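Local coordinates for hypothetical protein XAC2396 (Xanthomonas axonopodis pv. citri, PDB 2G3W) that is of unknown function but adopts a compact fold built around a variation of the PD-(D/E)XK nuclease motif, at residues A[124-138]-A[170-182]. Numbering follows the deposited sequence.
Sequences GRYRNLRVIELDSQA and VTLTPMVRQAPAE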
# COMPACT_ATOMS: atom_id res chain seq x y z
N GLY A 124 -0.57 12.38 7.48
CA GLY A 124 -1.50 12.69 6.38
C GLY A 124 -1.41 14.14 5.89
O GLY A 124 -1.88 14.44 4.79
N ARG A 125 -0.80 15.03 6.70
CA ARG A 125 -0.56 16.47 6.33
C ARG A 125 0.47 16.57 5.19
O ARG A 125 0.62 17.63 4.57
CB ARG A 125 -0.04 17.27 7.54
CG ARG A 125 1.33 16.76 8.06
CD ARG A 125 1.87 17.47 9.30
NE ARG A 125 2.55 18.74 8.96
CZ ARG A 125 3.12 19.57 9.84
NH1 ARG A 125 3.12 19.27 11.14
NH2 ARG A 125 3.70 20.69 9.43
N TYR A 126 1.19 15.49 4.91
CA TYR A 126 2.22 15.52 3.83
C TYR A 126 1.74 14.80 2.58
O TYR A 126 1.15 13.74 2.69
CB TYR A 126 3.54 14.89 4.30
CG TYR A 126 4.12 15.53 5.55
CD1 TYR A 126 4.67 16.81 5.52
CD2 TYR A 126 4.17 14.82 6.73
CE1 TYR A 126 5.20 17.39 6.66
CE2 TYR A 126 4.73 15.37 7.87
CZ TYR A 126 5.23 16.68 7.82
OH TYR A 126 5.74 17.25 8.95
N ARG A 127 2.02 15.35 1.40
CA ARG A 127 1.58 14.69 0.14
C ARG A 127 2.73 14.01 -0.68
O ARG A 127 2.47 13.30 -1.66
CB ARG A 127 0.70 15.65 -0.72
CG ARG A 127 1.51 16.76 -1.41
CD ARG A 127 0.69 17.65 -2.35
NE ARG A 127 -0.47 17.01 -2.99
CZ ARG A 127 -0.48 16.42 -4.18
NH1 ARG A 127 0.63 16.34 -4.90
NH2 ARG A 127 -1.60 15.89 -4.65
N ASN A 128 3.97 14.21 -0.25
CA ASN A 128 5.14 13.73 -1.00
C ASN A 128 5.96 12.78 -0.16
O ASN A 128 7.15 12.55 -0.40
CB ASN A 128 5.99 14.91 -1.49
CG ASN A 128 6.60 15.73 -0.33
OD1 ASN A 128 6.00 15.86 0.74
ND2 ASN A 128 7.78 16.29 -0.57
N LEU A 129 5.31 12.22 0.84
CA LEU A 129 5.95 11.32 1.78
C LEU A 129 5.59 9.87 1.49
O LEU A 129 4.44 9.56 1.22
CB LEU A 129 5.49 11.68 3.20
CG LEU A 129 5.93 10.78 4.37
CD1 LEU A 129 7.44 10.71 4.47
CD2 LEU A 129 5.33 11.37 5.65
N ARG A 130 6.59 9.00 1.50
CA ARG A 130 6.39 7.55 1.45
C ARG A 130 6.88 6.93 2.77
O ARG A 130 8.01 7.18 3.20
CB ARG A 130 7.19 6.97 0.25
CG ARG A 130 7.09 5.45 0.10
CD ARG A 130 7.97 4.97 -1.12
NE ARG A 130 7.39 5.53 -2.33
CZ ARG A 130 6.33 5.04 -2.97
NH1 ARG A 130 5.70 3.94 -2.54
NH2 ARG A 130 5.89 5.66 -4.03
N VAL A 131 6.04 6.16 3.44
CA VAL A 131 6.46 5.52 4.68
C VAL A 131 6.33 4.04 4.45
O VAL A 131 5.27 3.55 4.01
CB VAL A 131 5.62 5.96 5.94
CG1 VAL A 131 6.10 5.15 7.21
CG2 VAL A 131 5.76 7.46 6.17
N ILE A 132 7.43 3.32 4.67
CA ILE A 132 7.39 1.87 4.61
C ILE A 132 7.91 1.22 5.89
O ILE A 132 8.72 1.82 6.64
CB ILE A 132 8.11 1.29 3.38
CG1 ILE A 132 9.59 1.33 3.53
CG2 ILE A 132 7.65 1.96 2.01
CD1 ILE A 132 10.23 0.28 2.69
N GLU A 133 7.40 0.03 6.17
CA GLU A 133 7.83 -0.72 7.35
C GLU A 133 8.31 -2.10 6.91
O GLU A 133 7.61 -2.78 6.14
CB GLU A 133 6.72 -0.88 8.37
CG GLU A 133 7.16 -1.84 9.45
CD GLU A 133 6.29 -1.84 10.67
OE1 GLU A 133 5.29 -1.09 10.69
OE2 GLU A 133 6.62 -2.57 11.63
N LEU A 134 9.48 -2.48 7.41
CA LEU A 134 10.03 -3.81 7.20
C LEU A 134 9.94 -4.62 8.50
O LEU A 134 10.17 -4.09 9.57
CB LEU A 134 11.50 -3.67 6.82
CG LEU A 134 11.82 -2.67 5.72
CD1 LEU A 134 13.38 -2.57 5.51
CD2 LEU A 134 11.09 -3.04 4.42
N ASP A 135 9.62 -5.90 8.37
CA ASP A 135 9.55 -6.81 9.51
C ASP A 135 10.91 -6.85 10.21
O ASP A 135 11.92 -7.13 9.55
CB ASP A 135 9.19 -8.21 9.02
CG ASP A 135 9.06 -9.23 10.17
OD1 ASP A 135 10.09 -9.74 10.63
OD2 ASP A 135 7.93 -9.51 10.62
N SER A 136 10.93 -6.62 11.52
CA SER A 136 12.20 -6.53 12.26
C SER A 136 12.94 -7.86 12.33
O SER A 136 14.16 -7.89 12.45
CB SER A 136 11.98 -6.01 13.68
OG SER A 136 11.02 -6.79 14.36
N GLN A 137 12.21 -8.97 12.31
CA GLN A 137 12.88 -10.27 12.39
C GLN A 137 13.61 -10.55 11.09
O GLN A 137 14.70 -11.13 11.09
CB GLN A 137 11.90 -11.38 12.74
CG GLN A 137 11.59 -11.41 14.21
CD GLN A 137 10.57 -12.45 14.56
OE1 GLN A 137 9.45 -12.44 14.04
NE2 GLN A 137 10.95 -13.36 15.44
N ALA A 138 13.03 -10.09 9.99
CA ALA A 138 13.66 -10.25 8.66
C ALA A 138 14.92 -9.38 8.48
O ALA A 138 15.94 -9.86 7.99
CB ALA A 138 12.62 -10.00 7.53
N VAL A 170 17.02 -13.97 2.54
CA VAL A 170 15.94 -13.36 3.31
C VAL A 170 14.93 -12.83 2.32
O VAL A 170 15.31 -12.15 1.35
CB VAL A 170 16.45 -12.18 4.18
CG1 VAL A 170 15.27 -11.49 4.95
CG2 VAL A 170 17.54 -12.64 5.15
N THR A 171 13.65 -13.15 2.55
CA THR A 171 12.52 -12.63 1.78
C THR A 171 11.57 -11.90 2.71
O THR A 171 11.24 -12.38 3.81
CB THR A 171 11.74 -13.76 1.02
OG1 THR A 171 12.64 -14.57 0.28
CG2 THR A 171 10.72 -13.19 0.05
N LEU A 172 11.17 -10.73 2.28
CA LEU A 172 10.21 -9.91 3.03
C LEU A 172 9.32 -9.07 2.11
O LEU A 172 9.67 -8.82 0.96
CB LEU A 172 10.95 -9.00 4.01
CG LEU A 172 11.86 -7.90 3.47
CD1 LEU A 172 12.00 -6.83 4.53
CD2 LEU A 172 13.23 -8.43 3.12
N THR A 173 8.18 -8.66 2.64
CA THR A 173 7.22 -7.84 1.92
C THR A 173 7.10 -6.52 2.66
O THR A 173 6.50 -6.47 3.75
CB THR A 173 5.87 -8.49 1.94
OG1 THR A 173 5.99 -9.79 1.39
CG2 THR A 173 4.83 -7.67 1.13
N PRO A 174 7.70 -5.46 2.10
CA PRO A 174 7.63 -4.15 2.76
C PRO A 174 6.19 -3.69 2.88
O PRO A 174 5.38 -3.93 1.98
CB PRO A 174 8.43 -3.24 1.85
CG PRO A 174 9.41 -4.23 1.13
CD PRO A 174 8.54 -5.42 0.89
N MSE A 175 5.85 -3.11 4.02
CA MSE A 175 4.51 -2.62 4.22
C MSE A 175 4.46 -1.11 3.91
O MSE A 175 5.17 -0.33 4.50
CB MSE A 175 3.98 -2.99 5.64
CG MSE A 175 2.77 -2.18 6.08
SE MSE A 175 1.17 -2.60 5.05
CE MSE A 175 0.05 -1.06 5.73
N VAL A 176 3.60 -0.72 2.98
CA VAL A 176 3.49 0.69 2.63
C VAL A 176 2.44 1.37 3.54
O VAL A 176 1.25 1.16 3.37
CB VAL A 176 3.16 0.87 1.15
CG1 VAL A 176 3.14 2.34 0.79
CG2 VAL A 176 4.21 0.11 0.29
N ARG A 177 2.90 2.14 4.52
CA ARG A 177 2.03 2.93 5.38
C ARG A 177 1.48 4.17 4.69
O ARG A 177 0.42 4.64 5.02
CB ARG A 177 2.80 3.37 6.65
CG ARG A 177 3.37 2.21 7.47
CD ARG A 177 2.29 1.51 8.25
NE ARG A 177 2.84 0.59 9.28
CZ ARG A 177 2.11 -0.32 9.92
NH1 ARG A 177 0.81 -0.45 9.64
NH2 ARG A 177 2.65 -1.11 10.84
N GLN A 178 2.24 4.75 3.78
CA GLN A 178 1.80 5.96 3.09
C GLN A 178 2.57 6.05 1.80
O GLN A 178 3.74 5.70 1.80
CB GLN A 178 2.10 7.19 3.95
CG GLN A 178 1.42 8.47 3.42
CD GLN A 178 1.36 9.61 4.41
OE1 GLN A 178 1.06 9.40 5.58
NE2 GLN A 178 1.60 10.84 3.93
N ALA A 179 1.95 6.48 0.70
CA ALA A 179 2.68 6.73 -0.54
C ALA A 179 2.19 8.03 -1.16
O ALA A 179 1.02 8.36 -0.98
CB ALA A 179 2.51 5.55 -1.51
N PRO A 180 3.07 8.78 -1.87
CA PRO A 180 2.60 9.98 -2.59
C PRO A 180 1.45 9.70 -3.57
O PRO A 180 1.41 8.63 -4.17
CB PRO A 180 3.83 10.45 -3.39
CG PRO A 180 5.00 9.79 -2.79
CD PRO A 180 4.53 8.59 -1.97
N ALA A 181 0.54 10.66 -3.71
CA ALA A 181 -0.49 10.58 -4.74
C ALA A 181 0.18 10.49 -6.10
O ALA A 181 1.14 11.21 -6.38
CB ALA A 181 -1.45 11.77 -4.68
N GLU A 182 -0.28 9.55 -6.91
CA GLU A 182 0.11 9.49 -8.31
C GLU A 182 -0.75 10.43 -9.16
O GLU A 182 -1.84 10.87 -8.78
CB GLU A 182 0.03 8.05 -8.84
CG GLU A 182 -1.07 7.20 -8.20
CD GLU A 182 -0.73 5.72 -8.20
OE1 GLU A 182 0.38 5.35 -7.75
OE2 GLU A 182 -1.58 4.91 -8.66
OXT GLU A 182 -0.36 10.77 -10.27
O HOH W 1 2.39 11.31 1.30
O HOH W 2 8.32 -6.61 5.82
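Val131 and Glu133 on strand 129-133 pair antiparallel with Gln178 and Met175 of the C-terminal segment, and a classic beta bulge at Arg177 and Gln178 shifts the register by one residue. Met175 N to Glu133 O (2.8 Å) is nearly straight, at 174°, whereas at the bulge Val131 O accepts a 3.3 Å bond from Gln178 N and a weak one from Arg177 N. On its other side strand 129-133 bonds to parallel strand 101-106, and strand 168-176 is followed in the sheet by 160-165, so this pairing joins two parts of the mixed sheet in a fold built around a variation of the PD-(D/E)XK motif.

The bulge places Arg177 on the same face as Glu133. With CG anti to the backbone N (chi1 171°) and the chain extended beyond it, Glu133 delivers OE1 to the edge of the guanidinium. Arg177 NH2 binds this oxygen from its syn side but tilted out of the carboxylate plane, at 2.6 Å, with the two planes 50° apart; the bond from NE is long and weak. NH1 of Arg177 turns instead to Tyr22 O of the second subunit, tying this salt bridge to the dimer interface.

On the face of Ile132 and Val176, Ile132 CD1 reaches Pro174 CB; just past the strand Leu134 CD2 meets the same atom at 3.7 Å. Farther on, Ala138 CB packs on Val170 CG1 and Leu172 CB. At the other end, Pro180 CD lies over one face of the Arg130 guanidinium, whose NE is bound to Glu101. Gln178 OE1 accepts from Asn24 of the second subunit, while its NE2 donates at 2.8 Å to a water that in turn donates to Tyr126 O and, at 2.7 Å, to Leu129 O.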